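Local coordinates for protein pyridoxine 4-oxidase (Mesorhizobium loti, PDB 4HA6) that oxidises pyridoxine at its 4-hydroxymethyl group, using FAD as cofactor, as a member of the GMC oxidoreductase family, at residues L249-A253 and L254-A258; S374-E377 and L378-L382. All blocks are in the same frame, centred on the assembly; numbering follows the deposited sequence.

Contact 1 of 2, residues L249-A253 and L254-A258; sequences LCAGA and LESPA. With FAD (flavin-adenine dinucleotide), chain B.
L254 sends its side chain away from 249-253, and it is E255 that meets A251 and the cofactor. E255 CB touches both A251 O and the adenine nitrogen N7A of FAD, 3.2 Å from each, while E255 CG lies next to N7A and C8A of the base. CG stands anti to the carbonyl carbon (chi1 -68°) and the chain bends again at chi2, which carries the carboxylate past the adenine to Y60 OH, its hydrogen-bond partner. The backbone N of E255 donates to a water that in turn donates to A251 O, 2.9 Å away, bridging the last residues of the turn to the start of the helix.

This is a later strand-to-helix passage of the Rossmann-type FAD domain, next to the strand (4-7) that leads into the glycine-rich turn: strand 246-249 ends, the chain turns at C250-G252 beside the pyrophosphate and ribose, and helix 252-262 starts. G252 suits this spot, since at its positive phi of 89° a CB would press against the preceding carbonyl and would also crowd FAD O3P.

S256 closes the first turn, its N donating to G252 O at 2.9 Å with an N-H...O angle of 161°. Its OG reaches back over the turn to lie 3.4 Å from A251 CB, and is hydrogen-bonded to D477, whose OD2 also takes the N-H of G252. P257, which has no N-H to offer, lays CG 3.2 Å from A253 O, a carbonyl hydrogen-bonded to T450.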
loop_
_atom_site.group_PDB
_atom_site.type_symbol
_atom_site.label_atom_id
_atom_site.label_comp_id
_atom_site.label_asym_id
_atom_site.label_seq_id
_atom_site.Cartn_x
_atom_site.Cartn_y
_atom_site.Cartn_z
ATOM N N LEU A 249 16.048 0.191 6.724
ATOM C CA LEU A 249 15.589 0.379 5.345
ATOM C C LEU A 249 14.087 0.648 5.310
ATOM O O LEU A 249 13.282 -0.168 5.804
ATOM C CB LEU A 249 15.894 -0.852 4.498
ATOM C CG LEU A 249 17.357 -1.249 4.345
ATOM C CD1 LEU A 249 17.506 -2.168 3.132
ATOM C CD2 LEU A 249 18.236 -0.008 4.185
ATOM N N CYS A 250 13.717 1.778 4.709
ATOM C CA CYS A 250 12.318 2.136 4.521
ATOM C C CYS A 250 12.097 2.570 3.074
ATOM O O CYS A 250 11.309 3.472 2.797
ATOM C CB CYS A 250 11.945 3.281 5.461
ATOM S SG CYS A 250 12.129 2.869 7.226
ATOM N N ALA A 251 12.808 1.930 2.153
ATOM C CA ALA A 251 12.732 2.285 0.744
ATOM C C ALA A 251 11.504 1.679 0.027
ATOM O O ALA A 251 11.299 1.921 -1.169
ATOM C CB ALA A 251 14.017 1.871 0.048
ATOM N N GLY A 252 10.691 0.895 0.735
ATOM C CA GLY A 252 9.463 0.380 0.133
ATOM C C GLY A 252 9.586 -0.957 -0.602
ATOM O O GLY A 252 10.676 -1.501 -0.756
ATOM N N ALA A 253 8.453 -1.480 -1.067
ATOM C CA ALA A 253 8.372 -2.843 -1.602
ATOM C C ALA A 253 9.312 -3.140 -2.778
ATOM O O ALA A 253 9.702 -4.283 -2.999
ATOM C CB ALA A 253 6.927 -3.180 -1.971
ATOM N N LEU A 254 9.687 -2.116 -3.525
ATOM C CA LEU A 254 10.564 -2.322 -4.668
ATOM C C LEU A 254 11.980 -1.928 -4.343
ATOM O O LEU A 254 12.950 -2.652 -4.638
ATOM C CB LEU A 254 10.057 -1.485 -5.842
ATOM C CG LEU A 254 8.730 -2.012 -6.370
ATOM C CD1 LEU A 254 7.977 -0.921 -7.082
ATOM C CD2 LEU A 254 8.984 -3.173 -7.295
ATOM N N GLU A 255 12.115 -0.771 -3.712
ATOM C CA GLU A 255 13.446 -0.209 -3.547
ATOM C C GLU A 255 14.233 -0.796 -2.381
ATOM O O GLU A 255 15.469 -0.796 -2.393
ATOM C CB GLU A 255 13.365 1.322 -3.491
ATOM C CG GLU A 255 12.953 1.942 -4.829
ATOM C CD GLU A 255 13.972 1.692 -5.951
ATOM O OE1 GLU A 255 15.144 1.342 -5.665
ATOM O OE2 GLU A 255 13.605 1.858 -7.134
ATOM N N SER A 256 13.545 -1.309 -1.367
ATOM C CA SER A 256 14.298 -1.993 -0.320
ATOM C C SER A 256 15.002 -3.269 -0.840
ATOM O O SER A 256 16.221 -3.399 -0.659
ATOM C CB SER A 256 13.461 -2.236 0.933
ATOM O OG SER A 256 13.246 -1.018 1.621
ATOM N N PRO A 257 14.259 -4.187 -1.508
ATOM C CA PRO A 257 14.990 -5.345 -2.040
ATOM C C PRO A 257 16.054 -4.942 -3.069
ATOM O O PRO A 257 17.129 -5.563 -3.111
ATOM C CB PRO A 257 13.894 -6.196 -2.700
ATOM C CG PRO A 257 12.746 -5.273 -2.942
ATOM C CD PRO A 257 12.815 -4.263 -1.810
ATOM N N ALA A 258 15.777 -3.926 -3.886
ATOM C CA ALA A 258 16.760 -3.503 -4.884
ATOM C C ALA A 258 18.060 -3.043 -4.223
ATOM O O ALA A 258 19.153 -3.357 -4.700
ATOM C CB ALA A 258 16.198 -2.402 -5.775
HETATM P PA FAD B . 6.936 4.484 0.418
HETATM O O1A FAD B . 5.914 5.323 1.173
HETATM O O2A FAD B . 6.742 4.270 -1.057
HETATM O O5B FAD B . 8.383 5.158 0.681
HETATM C C5B FAD B . 9.572 4.823 -0.027
HETATM C C4B FAD B . 10.440 6.071 0.039
HETATM O O4B FAD B . 11.834 5.756 -0.042
HETATM C C3B FAD B . 10.135 7.005 -1.125
HETATM O O3B FAD B . 10.026 8.327 -0.571
HETATM C C2B FAD B . 11.344 6.884 -2.049
HETATM O O2B FAD B . 11.590 8.110 -2.762
HETATM C C1B FAD B . 12.466 6.535 -1.076
HETATM N N9A FAD B . 13.569 5.706 -1.647
HETATM C C8A FAD B . 13.440 4.628 -2.450
HETATM N N7A FAD B . 14.663 4.112 -2.752
HETATM C C5A FAD B . 15.605 4.861 -2.132
HETATM C C6A FAD B . 17.088 4.855 -2.029
HETATM N N6A FAD B . 17.838 3.904 -2.671
HETATM N N1A FAD B . 17.671 5.825 -1.270
HETATM C C2A FAD B . 16.944 6.760 -0.622
HETATM N N3A FAD B . 15.594 6.809 -0.677
HETATM C C4A FAD B . 14.875 5.906 -1.401
HETATM N N1 FAD B . -2.641 2.845 0.718
HETATM C C2 FAD B . -3.730 2.974 1.498
HETATM O O2 FAD B . -3.755 2.365 2.591
HETATM N N3 FAD B . -4.801 3.705 1.133
HETATM C C4 FAD B . -4.848 4.377 -0.029
HETATM O O4 FAD B . -5.861 5.046 -0.363
HETATM C C4X FAD B . -3.685 4.285 -0.942
HETATM N N5 FAD B . -3.655 4.914 -2.135
HETATM C C5X FAD B . -2.568 4.828 -2.943
HETATM C C6 FAD B . -2.544 5.489 -4.169
HETATM C C7 FAD B . -1.426 5.407 -4.993
HETATM C C7M FAD B . -1.416 6.133 -6.316
HETATM C C8 FAD B . -0.245 4.608 -4.564
HETATM C C8M FAD B . 0.959 4.516 -5.462
HETATM C C9 FAD B . -0.256 3.944 -3.338
HETATM C C9A FAD B . -1.385 4.026 -2.522
HETATM N N10 FAD B . -1.410 3.356 -1.286
HETATM C C10 FAD B . -2.550 3.467 -0.476
HETATM C "C1'" FAD B . -0.260 2.550 -0.858
HETATM C "C2'" FAD B . 0.566 3.224 0.226
HETATM O "O2'" FAD B . 0.797 4.600 -0.112
HETATM C "C3'" FAD B . 1.889 2.461 0.314
HETATM O "O3'" FAD B . 1.598 1.063 0.472
HETATM C "C4'" FAD B . 2.740 2.952 1.473
HETATM O "O4'" FAD B . 2.952 4.365 1.303
HETATM C "C5'" FAD B . 4.075 2.203 1.544
HETATM O "O5'" FAD B . 4.976 2.975 2.335
HETATM P P FAD B . 6.504 2.517 2.469
HETATM O O1P FAD B . 7.171 3.234 3.635
HETATM O O2P FAD B . 6.587 1.006 2.385
HETATM O O3P FAD B . 7.128 3.040 1.087
HETATM O O HOH W 1 9.647 0.951 -3.309
#

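Contact 2 of 2, residues S374-E377 and L378-L382; sequences SGPE and LGDRL
S374-E377 and L378-L382 double back on each other, their end-to-end directions 156° apart, through a type I beta turn from E377 to D380 in which D380 N donates to E377 O at 3.1 Å. That donor stands 66° out of the carbonyl plane, although the N-H itself points fairly straight at the oxygen.

D380 returns the bond with its side chain: OD1 accepts from E377 N at 2.8 Å, the N-H arriving from above the carboxylate plane. CG lies beside the backbone N of D380, anti to its carbonyl carbon, which turns the carboxylate back over the incoming chain. The same oxygen approaches P376 CD to 3.4 Å and sits close to the G375 carbonyl carbon; a CB on G375 would clash with it. The side chain of E377 runs alongside that of D380, pointing the same way, with CB 3.3 Å from OD1 and the two carboxylate planes 74° apart. A water spans E377 OE1 and L378 N, giving the glutamate a polar partner on the turn itself.

At the open end of the loop S374 OG donates to R381 O at 2.6 Å, in the carbonyl plane and on a lone pair. A second water accepts from S374 N and can donate to D380 O, joining the two limbs beside that bond. With an alanine in place of D380, E377 N would probably lose its acceptor and the G375-P376 backbone, which OD1 packs against, would be held less firmly.

The charged atoms of E377 and D380 are not in contact, OE2 to OD1 being 5.3 Å, and the E377 N-H on OD1 probably offsets some of the mutual repulsion between the two carboxylates.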
loop_
_atom_site.group_PDB
_atom_site.type_symbol
_atom_site.label_atom_id
_atom_site.label_comp_id
_atom_site.label_asym_id
_atom_site.label_seq_id
_atom_site.Cartn_x
_atom_site.Cartn_y
_atom_site.Cartn_z
ATOM N N SER A 374 18.132 -5.672 -12.539
ATOM C CA SER A 374 18.637 -6.047 -13.871
ATOM C C SER A 374 20.139 -5.767 -14.031
ATOM O O SER A 374 20.795 -6.276 -14.951
ATOM C CB SER A 374 17.845 -5.332 -14.984
ATOM O OG SER A 374 18.080 -3.920 -14.985
ATOM N N GLY A 375 20.691 -4.950 -13.142
ATOM C CA GLY A 375 22.109 -4.627 -13.210
ATOM C C GLY A 375 22.502 -3.965 -11.905
ATOM O O GLY A 375 21.655 -3.817 -11.016
ATOM N N PRO A 376 23.774 -3.550 -11.782
ATOM C CA PRO A 376 24.215 -2.944 -10.518
ATOM C C PRO A 376 23.790 -1.478 -10.355
ATOM O O PRO A 376 23.866 -0.962 -9.236
ATOM C CB PRO A 376 25.755 -3.012 -10.610
ATOM C CG PRO A 376 26.088 -3.714 -11.942
ATOM C CD PRO A 376 24.855 -3.640 -12.783
ATOM N N GLU A 377 23.364 -0.804 -11.426
ATOM C CA GLU A 377 23.283 0.668 -11.362
ATOM C C GLU A 377 21.929 1.209 -10.916
ATOM O O GLU A 377 20.897 0.551 -11.092
ATOM C CB GLU A 377 23.675 1.286 -12.705
ATOM C CG GLU A 377 24.964 0.707 -13.292
ATOM C CD GLU A 377 26.175 0.954 -12.407
ATOM O OE1 GLU A 377 26.110 1.821 -11.512
ATOM O OE2 GLU A 377 27.204 0.275 -12.607
ATOM N N LEU A 378 21.930 2.410 -10.341
ATOM C CA LEU A 378 20.679 3.060 -9.955
ATOM C C LEU A 378 19.749 3.156 -11.167
ATOM O O LEU A 378 18.535 3.026 -11.041
ATOM C CB LEU A 378 20.944 4.451 -9.379
ATOM C CG LEU A 378 21.602 4.481 -8.004
ATOM C CD1 LEU A 378 22.011 5.897 -7.621
ATOM C CD2 LEU A 378 20.672 3.876 -6.945
ATOM N N GLY A 379 20.326 3.339 -12.349
ATOM C CA GLY A 379 19.523 3.557 -13.546
ATOM C C GLY A 379 19.042 2.302 -14.252
ATOM O O GLY A 379 18.276 2.402 -15.217
ATOM N N ASP A 380 19.497 1.129 -13.799
ATOM C CA ASP A 380 19.072 -0.142 -14.397
ATOM C C ASP A 380 17.679 -0.493 -13.889
ATOM O O ASP A 380 17.476 -0.659 -12.676
ATOM C CB ASP A 380 20.033 -1.270 -14.007
ATOM C CG ASP A 380 21.421 -1.068 -14.559
ATOM O OD1 ASP A 380 22.400 -1.551 -13.933
ATOM O OD2 ASP A 380 21.529 -0.416 -15.614
ATOM N N ARG A 381 16.718 -0.624 -14.797
ATOM C CA ARG A 381 15.330 -0.790 -14.371
ATOM C C ARG A 381 15.089 -2.132 -13.683
ATOM O O ARG A 381 15.762 -3.129 -13.977
ATOM C CB ARG A 381 14.368 -0.594 -15.544
ATOM C CG ARG A 381 14.611 -1.530 -16.689
ATOM C CD ARG A 381 13.469 -2.509 -16.835
ATOM N NE ARG A 381 13.814 -3.610 -17.732
ATOM C CZ ARG A 381 12.983 -4.600 -18.041
ATOM N NH1 ARG A 381 11.756 -4.619 -17.530
ATOM N NH2 ARG A 381 13.376 -5.571 -18.860
ATOM N N LEU A 382 14.154 -2.142 -12.738
ATOM C CA LEU A 382 13.820 -3.368 -12.034
ATOM C C LEU A 382 13.009 -4.283 -12.929
ATOM O O LEU A 382 12.239 -3.815 -13.776
ATOM C CB LEU A 382 13.046 -3.075 -10.746
ATOM C CG LEU A 382 13.790 -2.351 -9.626
ATOM C CD1 LEU A 382 12.843 -1.964 -8.491
ATOM C CD2 LEU A 382 14.966 -3.172 -9.086
HETATM O O HOH W 2 18.106 -3.255 -11.410
HETATM O O HOH W 3 24.598 3.516 -10.127
#

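In the fold
From the N terminus, contact 1 comes first, where strand 246-249 of the parallel sheet passes into helix 252-262; contact 2 follows more than a hundred residues later, closing the loop that joins strands 370-372 and 383-385. The two are in series, neither nested nor crossed, with centres 14 Å apart. They nevertheless touch: L382, at the end of contact 2, packs its CD2 3.6 Å from A258 CB and its CD1 3.9 Å from L254 CB. The loop thus covers the helix that begins beside FAD, and L378 also meets R262 farther along it and R217 and R219, tying the 374-382 loop to helix 252-262 and strand 217-224.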